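PDB 4K2H: intracellular protease/amidase from Salmonella enterica subsp. enterica serovar Typhimurium, which is of uncertain function but binds zinc and belongs to the DJ-1/PfpI family, whose members are often assigned peptidase or amidase activity. Local coordinates for residues Leu11-Glu16 and Ser79-Ala84; Ala87-Val92 and Gly114-Leu119. The protein carries 1 engineered substitution. All coordinates share one frame; numbering follows the deposited sequence.

How the contacts relate
Contact 1 and contact 2 follow one another along the chain, their centres about 13 Å apart, and are joined through the end of helix 76-83. This helix packs on the loop after strand 6-11 in contact 1; helix 86-97, next in the chain, meets the turn after helix 108-114 in contact 2. The direct link is A83 O, which lies 2.8 Å from H116 NE2 in a probable hydrogen bond and also touches I89 CD1, 3.8 Å away. Contact 1 holds E16, a zinc ligand whose OE1 sits 2.0 Å from the metal. Contact 2 is a surface contact away from the metal site.

Contact 1: Leu11-Glu16 and Ser79-Ala84; sequences LAPGFE and SANLAA. With ZN (zinc ion), chain O.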
loop_
_atom_site.group_PDB
_atom_site.type_symbol
_atom_site.label_atom_id
_atom_site.label_comp_id
_atom_site.label_asym_id
_atom_site.label_seq_id
_atom_site.Cartn_x
_atom_site.Cartn_y
_atom_site.Cartn_z
ATOM N N LEU A 11 -12.772 2.873 6.342
ATOM C CA LEU A 11 -12.302 1.501 6.362
ATOM C C LEU A 11 -13.411 0.540 6.781
ATOM O O LEU A 11 -13.657 0.379 7.958
ATOM C CB LEU A 11 -11.105 1.365 7.303
ATOM C CG LEU A 11 -9.847 2.168 6.994
ATOM C CD1 LEU A 11 -8.718 1.749 7.934
ATOM C CD2 LEU A 11 -9.396 2.047 5.536
ATOM N N ALA A 12 -14.043 -0.129 5.826
ATOM C CA ALA A 12 -15.049 -1.140 6.149
ATOM C C ALA A 12 -14.400 -2.541 6.118
ATOM O O ALA A 12 -13.320 -2.699 5.559
ATOM C CB ALA A 12 -16.208 -1.060 5.173
ATOM N N PRO A 13 -15.055 -3.562 6.706
ATOM C CA PRO A 13 -14.421 -4.894 6.641
ATOM C C PRO A 13 -14.241 -5.308 5.205
ATOM O O PRO A 13 -15.165 -5.141 4.401
ATOM C CB PRO A 13 -15.412 -5.807 7.430
ATOM C CG PRO A 13 -16.033 -4.866 8.415
ATOM C CD PRO A 13 -16.194 -3.564 7.640
ATOM N N GLY A 14 -13.050 -5.801 4.863
ATOM C CA GLY A 14 -12.756 -6.122 3.472
ATOM C C GLY A 14 -12.242 -4.998 2.575
ATOM O O GLY A 14 -12.094 -5.174 1.405
ATOM N N PHE A 15 -11.936 -3.853 3.141
ATOM C CA PHE A 15 -11.378 -2.726 2.387
ATOM C C PHE A 15 -10.101 -3.165 1.713
ATOM O O PHE A 15 -9.362 -3.944 2.277
ATOM C CB PHE A 15 -11.108 -1.530 3.316
ATOM C CG PHE A 15 -9.945 -1.709 4.292
ATOM C CD1 PHE A 15 -8.695 -1.184 4.010
ATOM C CD2 PHE A 15 -10.110 -2.375 5.502
ATOM C CE1 PHE A 15 -7.636 -1.294 4.885
ATOM C CE2 PHE A 15 -9.053 -2.521 6.388
ATOM C CZ PHE A 15 -7.819 -1.945 6.093
ATOM N N GLU A 16 -9.845 -2.644 0.500
ATOM C CA GLU A 16 -8.667 -2.969 -0.235
ATOM C C GLU A 16 -7.532 -2.190 0.400
ATOM O O GLU A 16 -7.477 -0.970 0.288
ATOM C CB GLU A 16 -8.820 -2.608 -1.721
ATOM C CG GLU A 16 -8.231 -3.630 -2.670
ATOM C CD GLU A 16 -6.904 -4.180 -2.172
ATOM O OE1 GLU A 16 -6.800 -5.426 -2.010
ATOM O OE2 GLU A 16 -5.982 -3.362 -1.899
ATOM N N SER A 79 -16.445 -2.493 -0.447
ATOM C CA SER A 79 -17.348 -1.542 -1.048
ATOM C C SER A 79 -18.817 -1.970 -0.801
ATOM O O SER A 79 -19.647 -1.126 -0.497
ATOM C CB SER A 79 -16.966 -1.292 -2.507
ATOM O OG SER A 79 -17.057 -2.486 -3.223
ATOM N N ALA A 80 -19.105 -3.266 -0.784
ATOM C CA ALA A 80 -20.434 -3.735 -0.379
ATOM C C ALA A 80 -20.754 -3.351 1.061
ATOM O O ALA A 80 -21.882 -2.966 1.360
ATOM C CB ALA A 80 -20.573 -5.260 -0.562
ATOM N N ASN A 81 -19.775 -3.438 1.957
ATOM C CA ASN A 81 -20.027 -3.091 3.348
ATOM C C ASN A 81 -20.150 -1.564 3.519
ATOM O O ASN A 81 -20.963 -1.099 4.314
ATOM C CB ASN A 81 -18.962 -3.673 4.281
ATOM C CG ASN A 81 -19.044 -5.191 4.401
ATOM O OD1 ASN A 81 -20.119 -5.777 4.345
ATOM N ND2 ASN A 81 -17.893 -5.833 4.580
ATOM N N LEU A 82 -19.384 -0.776 2.779
ATOM C CA LEU A 82 -19.642 0.689 2.789
ATOM C C LEU A 82 -21.066 0.991 2.347
ATOM O O LEU A 82 -21.764 1.757 3.002
ATOM C CB LEU A 82 -18.668 1.451 1.875
ATOM C CG LEU A 82 -17.229 1.537 2.361
ATOM C CD1 LEU A 82 -16.312 2.114 1.307
ATOM C CD2 LEU A 82 -17.122 2.346 3.632
ATOM N N ALA A 83 -21.492 0.368 1.246
ATOM C CA ALA A 83 -22.792 0.670 0.616
ATOM C C ALA A 83 -23.986 0.281 1.504
ATOM O O ALA A 83 -25.044 0.933 1.477
ATOM C CB ALA A 83 -22.901 -0.007 -0.750
ATOM N N ALA A 84 -23.795 -0.739 2.327
ATOM C CA ALA A 84 -24.867 -1.248 3.190
ATOM C C ALA A 84 -25.019 -0.470 4.492
ATOM O O ALA A 84 -25.919 -0.730 5.275
ATOM C CB ALA A 84 -24.636 -2.746 3.479
HETATM ZN ZN ZN O . -5.087 -6.053 -1.283
#
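A12 gives the close-packed half of this contact: its CB points at helix 76-83 and lies 3.8 Å from L82 CD2 and 3.9 Å from N81 CB. L82 is buried, its CD2 branch reaching A12 while the side chain also packs on V112 of helix 108-114. Toward solvent the fit changes from hydrocarbon packing to one polar grip. There N81 ND2 donates to P13 O over 2.8 Å, with 153° at the hydrogen. The oxygen lies close to the N81 amide plane, yet the donor stands 35° above the plane of the P13 carbonyl. CG of N81 sits beside its own backbone N (chi1 -70°), turning the amide toward that carbonyl; the N81 and P13 side chains cross at about a right angle, ND2 passing near P13 CB. The loop involved leaves strand 6-11 of the parallel sheet and enters helix 17-29, a strand-to-helix connection of the DJ-1/PfpI alpha/beta fold. It bends as a type II turn from A12 to F15, with G14 at positive phi and F15 N bonded to A12 O. On the side remote from N81, L11 CD2 lies over one face of the F15 ring, displaced toward the rim. Past it E16 binds zinc through OE1 while OE2 caps the helix at A18 N; E17 and H49 of the same chain, with D25 of the second subunit, complete the metal site.

Contact 2: Ala87-Val92 and Gly114-Leu119; sequences AVIAFV and GAHGLL
The imidazole of H116 is the flat group of this contact, and I89 CD1 comes to it obliquely, 3.6 Å from CD2 and 3.8 Å from NE2. The two side chains cross at about a right angle, and CD2 and NE2 are the ring atoms nearest CD1. H116 belongs to a Schellman motif that ends helix 108-114: G117 takes positive phi (71°), and within the type I turn its N bonds to G114 O over 2.9 Å. The other partner, helix 86-97, packs its buried side on the parallel sheet of the fold, with V88 touching L10, F91 touching V70 and V92 touching L72. I89 instead points from this helix toward the turn, near the protein surface. The contact joins the first turn of helix 86-97 to the loop that follows its neighbour, helix 108-114, with V92 touching L113 nearby. Between the segments it is apolar and light, burying 144 Å² in all. NE2 of H116 is taken by A83 O at the end of helix 76-83, which helps fix how the ring is turned. I89 divides its two branches between partners. CG1 lies beside the backbone N (chi1 -56°) and carries CD1 to the ring, whereas CG2, anti to that N, packs 4.2 Å from L118 CD1.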
loop_
_atom_site.group_PDB
_atom_site.type_symbol
_atom_site.label_atom_id
_atom_site.label_comp_id
_atom_site.label_asym_id
_atom_site.label_seq_id
_atom_site.Cartn_x
_atom_site.Cartn_y
_atom_site.Cartn_z
ATOM N N ALA A 87 -24.742 5.039 8.031
ATOM C CA ALA A 87 -23.858 6.053 8.545
ATOM C C ALA A 87 -22.847 6.474 7.494
ATOM O O ALA A 87 -22.484 7.640 7.425
ATOM C CB ALA A 87 -23.155 5.578 9.792
ATOM N N VAL A 88 -22.421 5.536 6.657
ATOM C CA VAL A 88 -21.557 5.865 5.519
ATOM C C VAL A 88 -22.294 6.756 4.506
ATOM O O VAL A 88 -21.780 7.779 4.066
ATOM C CB VAL A 88 -21.032 4.606 4.805
ATOM C CG1 VAL A 88 -20.287 4.994 3.522
ATOM C CG2 VAL A 88 -20.125 3.808 5.736
ATOM N N ILE A 89 -23.512 6.362 4.151
ATOM C CA ILE A 89 -24.286 7.118 3.178
ATOM C C ILE A 89 -24.491 8.548 3.719
ATOM O O ILE A 89 -24.251 9.510 2.994
ATOM C CB ILE A 89 -25.631 6.453 2.871
ATOM C CG1 ILE A 89 -25.458 4.988 2.385
ATOM C CG2 ILE A 89 -26.433 7.300 1.904
ATOM C CD1 ILE A 89 -24.268 4.661 1.503
ATOM N N ALA A 90 -24.870 8.690 4.991
ATOM C CA ALA A 90 -25.053 10.036 5.575
ATOM C C ALA A 90 -23.783 10.869 5.589
ATOM O O ALA A 90 -23.845 12.089 5.383
ATOM C CB ALA A 90 -25.614 9.973 6.993
ATOM N N PHE A 91 -22.654 10.232 5.910
ATOM C CA PHE A 91 -21.373 10.924 5.994
ATOM C C PHE A 91 -20.945 11.430 4.625
ATOM O O PHE A 91 -20.536 12.583 4.470
ATOM C CB PHE A 91 -20.325 9.953 6.519
ATOM C CG PHE A 91 -18.990 10.564 6.837
ATOM C CD1 PHE A 91 -18.751 11.142 8.079
ATOM C CD2 PHE A 91 -17.944 10.465 5.946
ATOM C CE1 PHE A 91 -17.493 11.628 8.430
ATOM C CE2 PHE A 91 -16.685 10.982 6.269
ATOM C CZ PHE A 91 -16.459 11.547 7.527
ATOM N N VAL A 92 -21.037 10.562 3.638
ATOM C CA VAL A 92 -20.737 10.946 2.262
ATOM C C VAL A 92 -21.716 12.002 1.730
ATOM O O VAL A 92 -21.310 12.921 1.008
ATOM C CB VAL A 92 -20.758 9.714 1.357
ATOM C CG1 VAL A 92 -20.715 10.088 -0.107
ATOM C CG2 VAL A 92 -19.591 8.797 1.721
ATOM N N GLY A 114 -22.812 4.902 -7.108
ATOM C CA GLY A 114 -23.699 4.561 -8.227
ATOM C C GLY A 114 -24.854 3.671 -7.793
ATOM O O GLY A 114 -26.013 3.932 -8.113
ATOM N N ALA A 115 -24.540 2.634 -7.030
ATOM C CA ALA A 115 -25.574 1.734 -6.495
ATOM C C ALA A 115 -26.595 2.426 -5.581
ATOM O O ALA A 115 -27.543 1.785 -5.146
ATOM C CB ALA A 115 -24.928 0.566 -5.762
ATOM N N HIS A 116 -26.392 3.702 -5.264
ATOM C CA HIS A 116 -27.338 4.458 -4.461
ATOM C C HIS A 116 -27.881 5.670 -5.175
ATOM O O HIS A 116 -28.641 6.454 -4.589
ATOM C CB HIS A 116 -26.675 4.880 -3.161
ATOM C CG HIS A 116 -26.720 3.818 -2.126
ATOM N ND1 HIS A 116 -27.900 3.244 -1.723
ATOM C CD2 HIS A 116 -25.740 3.190 -1.440
ATOM C CE1 HIS A 116 -27.649 2.310 -0.820
ATOM N NE2 HIS A 116 -26.345 2.259 -0.629
ATOM N N GLY A 117 -27.490 5.833 -6.438
ATOM C CA GLY A 117 -27.941 6.953 -7.247
ATOM C C GLY A 117 -27.341 8.277 -6.826
ATOM O O GLY A 117 -27.994 9.294 -6.952
ATOM N N LEU A 118 -26.108 8.268 -6.317
ATOM C CA LEU A 118 -25.517 9.468 -5.721
ATOM C C LEU A 118 -24.416 10.060 -6.586
ATOM O O LEU A 118 -23.679 10.936 -6.131
ATOM C CB LEU A 118 -24.944 9.167 -4.322
ATOM C CG LEU A 118 -25.879 8.527 -3.273
ATOM C CD1 LEU A 118 -25.133 8.271 -1.970
ATOM C CD2 LEU A 118 -27.086 9.405 -3.009
ATOM N N LEU A 119 -24.310 9.609 -7.829
ATOM C CA LEU A 119 -23.277 10.141 -8.734
ATOM C C LEU A 119 -23.662 11.502 -9.305
ATOM O O LEU A 119 -22.775 12.286 -9.640
ATOM C CB LEU A 119 -22.916 9.148 -9.831
ATOM C CG LEU A 119 -22.002 8.043 -9.280
ATOM C CD1 LEU A 119 -21.849 6.907 -10.275
ATOM C CD2 LEU A 119 -20.637 8.584 -8.847
#